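Local coordinates for protein thiamine-monophosphate kinase (Aquifex aeolicus, PDB 1VQV) that catalyses the ATP-dependent phosphorylation of thiamine monophosphate to thiamine diphosphate, the active form of vitamin B1, as a homodimer, at residues A64-L78 / I128-G141. Numbering follows the deposited sequence.
Sequences AISVNVSDVIANGGL and ISVFLVGETERFVG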
loop_
_atom_site.group_PDB
_atom_site.type_symbol
_atom_site.label_atom_id
_atom_site.label_comp_id
_atom_site.label_asym_id
_atom_site.label_seq_id
_atom_site.Cartn_x
_atom_site.Cartn_y
_atom_site.Cartn_z
ATOM N N ALA B 64 1.080 -13.075 -2.256
ATOM C CA ALA B 64 0.970 -11.625 -2.108
ATOM C C ALA B 64 -0.191 -11.067 -2.923
ATOM O O ALA B 64 -0.906 -10.173 -2.473
ATOM C CB ALA B 64 2.269 -10.957 -2.515
ATOM N N ILE B 65 -0.376 -11.596 -4.124
ATOM C CA ILE B 65 -1.463 -11.169 -4.987
ATOM C C ILE B 65 -2.787 -11.853 -4.613
ATOM O O ILE B 65 -3.839 -11.226 -4.587
ATOM C CB ILE B 65 -1.128 -11.471 -6.460
ATOM C CG1 ILE B 65 0.022 -10.568 -6.915
ATOM C CG2 ILE B 65 -2.373 -11.303 -7.338
ATOM C CD1 ILE B 65 -0.280 -9.093 -6.884
ATOM N N SER B 66 -2.724 -13.140 -4.300
ATOM C CA SER B 66 -3.921 -13.885 -3.944
ATOM C C SER B 66 -4.661 -13.421 -2.697
ATOM O O SER B 66 -5.881 -13.462 -2.672
ATOM C CB SER B 66 -3.602 -15.377 -3.816
ATOM O OG SER B 66 -3.519 -15.984 -5.096
ATOM N N VAL B 67 -3.953 -12.992 -1.661
ATOM C CA VAL B 67 -4.650 -12.560 -0.465
ATOM C C VAL B 67 -5.506 -11.339 -0.787
ATOM O O VAL B 67 -6.675 -11.272 -0.402
ATOM C CB VAL B 67 -3.675 -12.226 0.680
ATOM C CG1 VAL B 67 -4.442 -11.730 1.892
ATOM C CG2 VAL B 67 -2.881 -13.466 1.056
ATOM N N ASN B 68 -4.944 -10.376 -1.506
ATOM C CA ASN B 68 -5.706 -9.187 -1.844
ATOM C C ASN B 68 -6.876 -9.470 -2.756
ATOM O O ASN B 68 -7.917 -8.828 -2.652
ATOM C CB ASN B 68 -4.816 -8.134 -2.490
ATOM C CG ASN B 68 -4.098 -7.318 -1.477
ATOM O OD1 ASN B 68 -4.636 -7.045 -0.415
ATOM N ND2 ASN B 68 -2.882 -6.912 -1.789
ATOM N N VAL B 69 -6.702 -10.431 -3.655
ATOM C CA VAL B 69 -7.753 -10.801 -4.595
ATOM C C VAL B 69 -8.938 -11.453 -3.866
ATOM O O VAL B 69 -10.089 -11.242 -4.228
ATOM C CB VAL B 69 -7.200 -11.772 -5.681
ATOM C CG1 VAL B 69 -8.319 -12.240 -6.582
ATOM C CG2 VAL B 69 -6.122 -11.081 -6.506
ATOM N N SER B 70 -8.642 -12.228 -2.829
ATOM C CA SER B 70 -9.667 -12.910 -2.054
ATOM C C SER B 70 -10.614 -11.979 -1.314
ATOM O O SER B 70 -11.722 -12.375 -0.968
ATOM C CB SER B 70 -9.026 -13.870 -1.058
ATOM O OG SER B 70 -8.553 -15.024 -1.727
ATOM N N ASP B 71 -10.162 -10.753 -1.064
ATOM C CA ASP B 71 -10.964 -9.749 -0.385
ATOM C C ASP B 71 -11.841 -9.029 -1.389
ATOM O O ASP B 71 -13.013 -8.758 -1.114
ATOM C CB ASP B 71 -10.066 -8.737 0.302
ATOM C CG ASP B 71 -9.283 -9.343 1.424
ATOM O OD1 ASP B 71 -9.920 -9.968 2.305
ATOM O OD2 ASP B 71 -8.036 -9.197 1.419
ATOM N N VAL B 72 -11.251 -8.697 -2.536
ATOM C CA VAL B 72 -11.972 -8.040 -3.616
ATOM C C VAL B 72 -13.065 -8.994 -4.083
ATOM O O VAL B 72 -14.197 -8.595 -4.326
ATOM C CB VAL B 72 -11.062 -7.754 -4.834
ATOM C CG1 VAL B 72 -11.893 -7.199 -5.982
ATOM C CG2 VAL B 72 -9.956 -6.775 -4.456
ATOM N N ILE B 73 -12.706 -10.265 -4.205
ATOM C CA ILE B 73 -13.624 -11.295 -4.660
ATOM C C ILE B 73 -14.814 -11.486 -3.724
ATOM O O ILE B 73 -15.947 -11.613 -4.171
ATOM C CB ILE B 73 -12.826 -12.634 -4.895
ATOM C CG1 ILE B 73 -12.827 -12.942 -6.381
ATOM C CG2 ILE B 73 -13.390 -13.802 -4.091
ATOM C CD1 ILE B 73 -12.444 -11.744 -7.215
ATOM N N ALA B 74 -14.545 -11.479 -2.423
ATOM C CA ALA B 74 -15.583 -11.658 -1.412
ATOM C C ALA B 74 -16.610 -10.539 -1.400
ATOM O O ALA B 74 -17.656 -10.673 -0.777
ATOM C CB ALA B 74 -14.946 -11.790 -0.031
ATOM N N ASN B 75 -16.310 -9.439 -2.083
ATOM C CA ASN B 75 -17.232 -8.311 -2.140
ATOM C C ASN B 75 -17.900 -8.178 -3.520
ATOM O O ASN B 75 -18.568 -7.188 -3.817
ATOM C CB ASN B 75 -16.511 -7.009 -1.734
ATOM C CG ASN B 75 -16.194 -6.952 -0.233
ATOM O OD1 ASN B 75 -17.083 -7.074 0.608
ATOM N ND2 ASN B 75 -14.929 -6.761 0.099
ATOM N N GLY B 76 -17.725 -9.192 -4.354
ATOM C CA GLY B 76 -18.340 -9.192 -5.665
ATOM C C GLY B 76 -17.633 -8.331 -6.682
ATOM O O GLY B 76 -18.242 -7.872 -7.651
ATOM N N GLY B 77 -16.342 -8.118 -6.471
ATOM C CA GLY B 77 -15.591 -7.295 -7.393
ATOM C C GLY B 77 -14.497 -8.061 -8.088
ATOM O O GLY B 77 -14.133 -9.147 -7.660
ATOM N N LEU B 78 -13.984 -7.493 -9.172
ATOM C CA LEU B 78 -12.901 -8.114 -9.920
ATOM C C LEU B 78 -11.609 -7.300 -9.741
ATOM O O LEU B 78 -11.638 -6.070 -9.758
ATOM C CB LEU B 78 -13.272 -8.222 -11.406
ATOM C CG LEU B 78 -14.236 -9.343 -11.806
ATOM C CD1 LEU B 78 -14.501 -9.297 -13.290
ATOM C CD2 LEU B 78 -13.634 -10.684 -11.428
ATOM N N ILE B 128 6.539 -7.437 2.829
ATOM C CA ILE B 128 5.806 -7.337 1.581
ATOM C C ILE B 128 4.488 -6.636 1.853
ATOM O O ILE B 128 3.711 -7.068 2.697
ATOM C CB ILE B 128 5.537 -8.724 0.962
ATOM C CG1 ILE B 128 6.849 -9.490 0.808
ATOM C CG2 ILE B 128 4.914 -8.560 -0.408
ATOM C CD1 ILE B 128 6.700 -10.854 0.204
ATOM N N SER B 129 4.251 -5.543 1.138
ATOM C CA SER B 129 3.038 -4.764 1.307
ATOM C C SER B 129 2.400 -4.581 -0.061
ATOM O O SER B 129 2.975 -3.948 -0.942
ATOM C CB SER B 129 3.385 -3.411 1.940
ATOM O OG SER B 129 2.234 -2.625 2.179
ATOM N N VAL B 130 1.205 -5.133 -0.229
ATOM C CA VAL B 130 0.506 -5.074 -1.505
ATOM C C VAL B 130 -0.752 -4.215 -1.469
ATOM O O VAL B 130 -1.469 -4.149 -0.460
ATOM C CB VAL B 130 0.108 -6.490 -1.963
ATOM C CG1 VAL B 130 0.570 -6.731 -3.379
ATOM C CG2 VAL B 130 0.688 -7.518 -1.014
ATOM N N PHE B 131 -1.018 -3.572 -2.597
ATOM C CA PHE B 131 -2.172 -2.705 -2.740
ATOM C C PHE B 131 -2.922 -3.147 -3.973
ATOM O O PHE B 131 -2.334 -3.338 -5.030
ATOM C CB PHE B 131 -1.699 -1.258 -2.894
ATOM C CG PHE B 131 -2.787 -0.268 -3.243
ATOM C CD1 PHE B 131 -3.868 -0.043 -2.380
ATOM C CD2 PHE B 131 -2.677 0.511 -4.401
ATOM C CE1 PHE B 131 -4.817 0.950 -2.665
ATOM C CE2 PHE B 131 -3.615 1.503 -4.695
ATOM C CZ PHE B 131 -4.685 1.726 -3.828
ATOM N N LEU B 132 -4.229 -3.291 -3.845
ATOM C CA LEU B 132 -5.011 -3.726 -4.974
ATOM C C LEU B 132 -6.301 -2.967 -5.136
ATOM O O LEU B 132 -7.033 -2.739 -4.173
ATOM C CB LEU B 132 -5.321 -5.203 -4.834
ATOM C CG LEU B 132 -6.157 -5.821 -5.945
ATOM C CD1 LEU B 132 -5.396 -5.812 -7.244
ATOM C CD2 LEU B 132 -6.497 -7.238 -5.558
ATOM N N VAL B 133 -6.572 -2.584 -6.373
ATOM C CA VAL B 133 -7.792 -1.881 -6.680
ATOM C C VAL B 133 -8.650 -2.761 -7.568
ATOM O O VAL B 133 -8.146 -3.351 -8.525
ATOM C CB VAL B 133 -7.519 -0.589 -7.411
ATOM C CG1 VAL B 133 -8.833 0.124 -7.668
ATOM C CG2 VAL B 133 -6.574 0.268 -6.597
ATOM N N GLY B 134 -9.940 -2.851 -7.242
ATOM C CA GLY B 134 -10.864 -3.662 -8.024
ATOM C C GLY B 134 -12.228 -3.008 -8.205
ATOM O O GLY B 134 -12.761 -2.401 -7.285
ATOM N N GLU B 135 -12.804 -3.131 -9.392
ATOM C CA GLU B 135 -14.110 -2.543 -9.669
ATOM C C GLU B 135 -15.253 -3.514 -9.318
ATOM O O GLU B 135 -15.028 -4.713 -9.172
ATOM C CB GLU B 135 -14.184 -2.136 -11.144
ATOM C CG GLU B 135 -13.601 -3.181 -12.070
ATOM C CD GLU B 135 -13.833 -2.891 -13.549
ATOM O OE1 GLU B 135 -13.605 -1.727 -13.974
ATOM O OE2 GLU B 135 -14.231 -3.839 -14.288
ATOM N N THR B 136 -16.470 -2.992 -9.167
ATOM C CA THR B 136 -17.643 -3.809 -8.834
ATOM C C THR B 136 -18.892 -3.112 -9.324
ATOM O O THR B 136 -18.978 -1.886 -9.307
ATOM C CB THR B 136 -17.851 -3.992 -7.306
ATOM O OG1 THR B 136 -16.661 -4.519 -6.713
ATOM C CG2 THR B 136 -19.007 -4.950 -7.031
ATOM N N GLU B 137 -19.875 -3.896 -9.737
ATOM C CA GLU B 137 -21.125 -3.335 -10.207
ATOM C C GLU B 137 -22.139 -3.418 -9.083
ATOM O O GLU B 137 -23.277 -2.996 -9.243
ATOM C CB GLU B 137 -21.612 -4.105 -11.439
ATOM C CG GLU B 137 -22.925 -3.612 -12.050
ATOM C CD GLU B 137 -23.396 -4.485 -13.225
ATOM O OE1 GLU B 137 -24.626 -4.464 -13.541
ATOM O OE2 GLU B 137 -22.533 -5.183 -13.834
ATOM N N ARG B 138 -21.720 -3.951 -7.938
ATOM C CA ARG B 138 -22.610 -4.081 -6.785
ATOM C C ARG B 138 -21.825 -4.496 -5.553
ATOM O O ARG B 138 -21.340 -5.622 -5.486
ATOM C CB ARG B 138 -23.687 -5.135 -7.054
ATOM C CG ARG B 138 -24.656 -5.289 -5.891
ATOM C CD ARG B 138 -25.341 -6.660 -5.828
ATOM N NE ARG B 138 -25.878 -6.875 -4.477
ATOM C CZ ARG B 138 -25.936 -8.044 -3.842
ATOM N NH1 ARG B 138 -25.494 -9.166 -4.415
ATOM N NH2 ARG B 138 -26.417 -8.072 -2.609
ATOM N N PHE B 139 -21.704 -3.605 -4.577
ATOM C CA PHE B 139 -20.964 -3.935 -3.363
ATOM C C PHE B 139 -21.750 -4.856 -2.443
ATOM O O PHE B 139 -22.849 -4.529 -2.005
ATOM C CB PHE B 139 -20.582 -2.664 -2.589
ATOM C CG PHE B 139 -19.819 -2.926 -1.307
ATOM C CD1 PHE B 139 -18.464 -3.245 -1.332
ATOM C CD2 PHE B 139 -20.462 -2.852 -0.073
ATOM C CE1 PHE B 139 -17.751 -3.482 -0.137
ATOM C CE2 PHE B 139 -19.765 -3.087 1.128
ATOM C CZ PHE B 139 -18.403 -3.406 1.089
ATOM N N VAL B 140 -21.172 -6.015 -2.158
ATOM C CA VAL B 140 -21.784 -6.989 -1.267
ATOM C C VAL B 140 -20.870 -7.063 -0.048
ATOM O O VAL B 140 -19.673 -7.331 -0.189
ATOM C CB VAL B 140 -21.850 -8.386 -1.913
ATOM C CG1 VAL B 140 -22.693 -9.308 -1.060
ATOM C CG2 VAL B 140 -22.398 -8.289 -3.310
ATOM N N GLY B 141 -21.430 -6.826 1.139
ATOM C CA GLY B 141 -20.635 -6.849 2.359
ATOM C C GLY B 141 -21.131 -7.696 3.519
ATOM O O GLY B 141 -21.884 -8.645 3.323
#
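Leu132 holds CG trans to its backbone N (chi1 179°), which carries CG off the strand, and CD2 lies against the helix. The methyl meets CB of Asn68 at 3.6 Å and CG2 of Val72 at 3.7 Å, with CG2 of Val69 alongside; the Val72 and Leu132 side chains run roughly perpendicular. One turn before Asn68, CB of Ala64 touches the CG2 methyls of Ile128 and Val130. CB of Asn68 points to the strand, and its ND2, whose place is less sure, makes a weak bond to Val130 O (3.4 Å), while OD1 bonds weakly to Thr41. Helix and strand axes lie 8.5 Å apart at 37°. A Schellman motif ends the helix, with Gly76 at positive phi as C-prime; Gly77 N and Asn75 N approach Val72 O from opposite faces of its plane. The chain turns back into the sheet, and Leu78 N donates to Glu135 O (3.0 Å) in an antiparallel pair. The Asn75 amide and the Phe139 ring lie side by side, planes 22° apart, and Val140 N bonds weakly to Asn75 O. Asp71, a magnesium ligand, and Asn75, weakly bonded to the magnesium ligand Asp27, place this helix end at the metal site. Phe131 stacks on Phe131 of the second subunit, and in the PurM-like N-terminal domain helix 57-73 packs beside helix 94-111 and covers strand 127-136, which runs between strands 38-46 and 77-88.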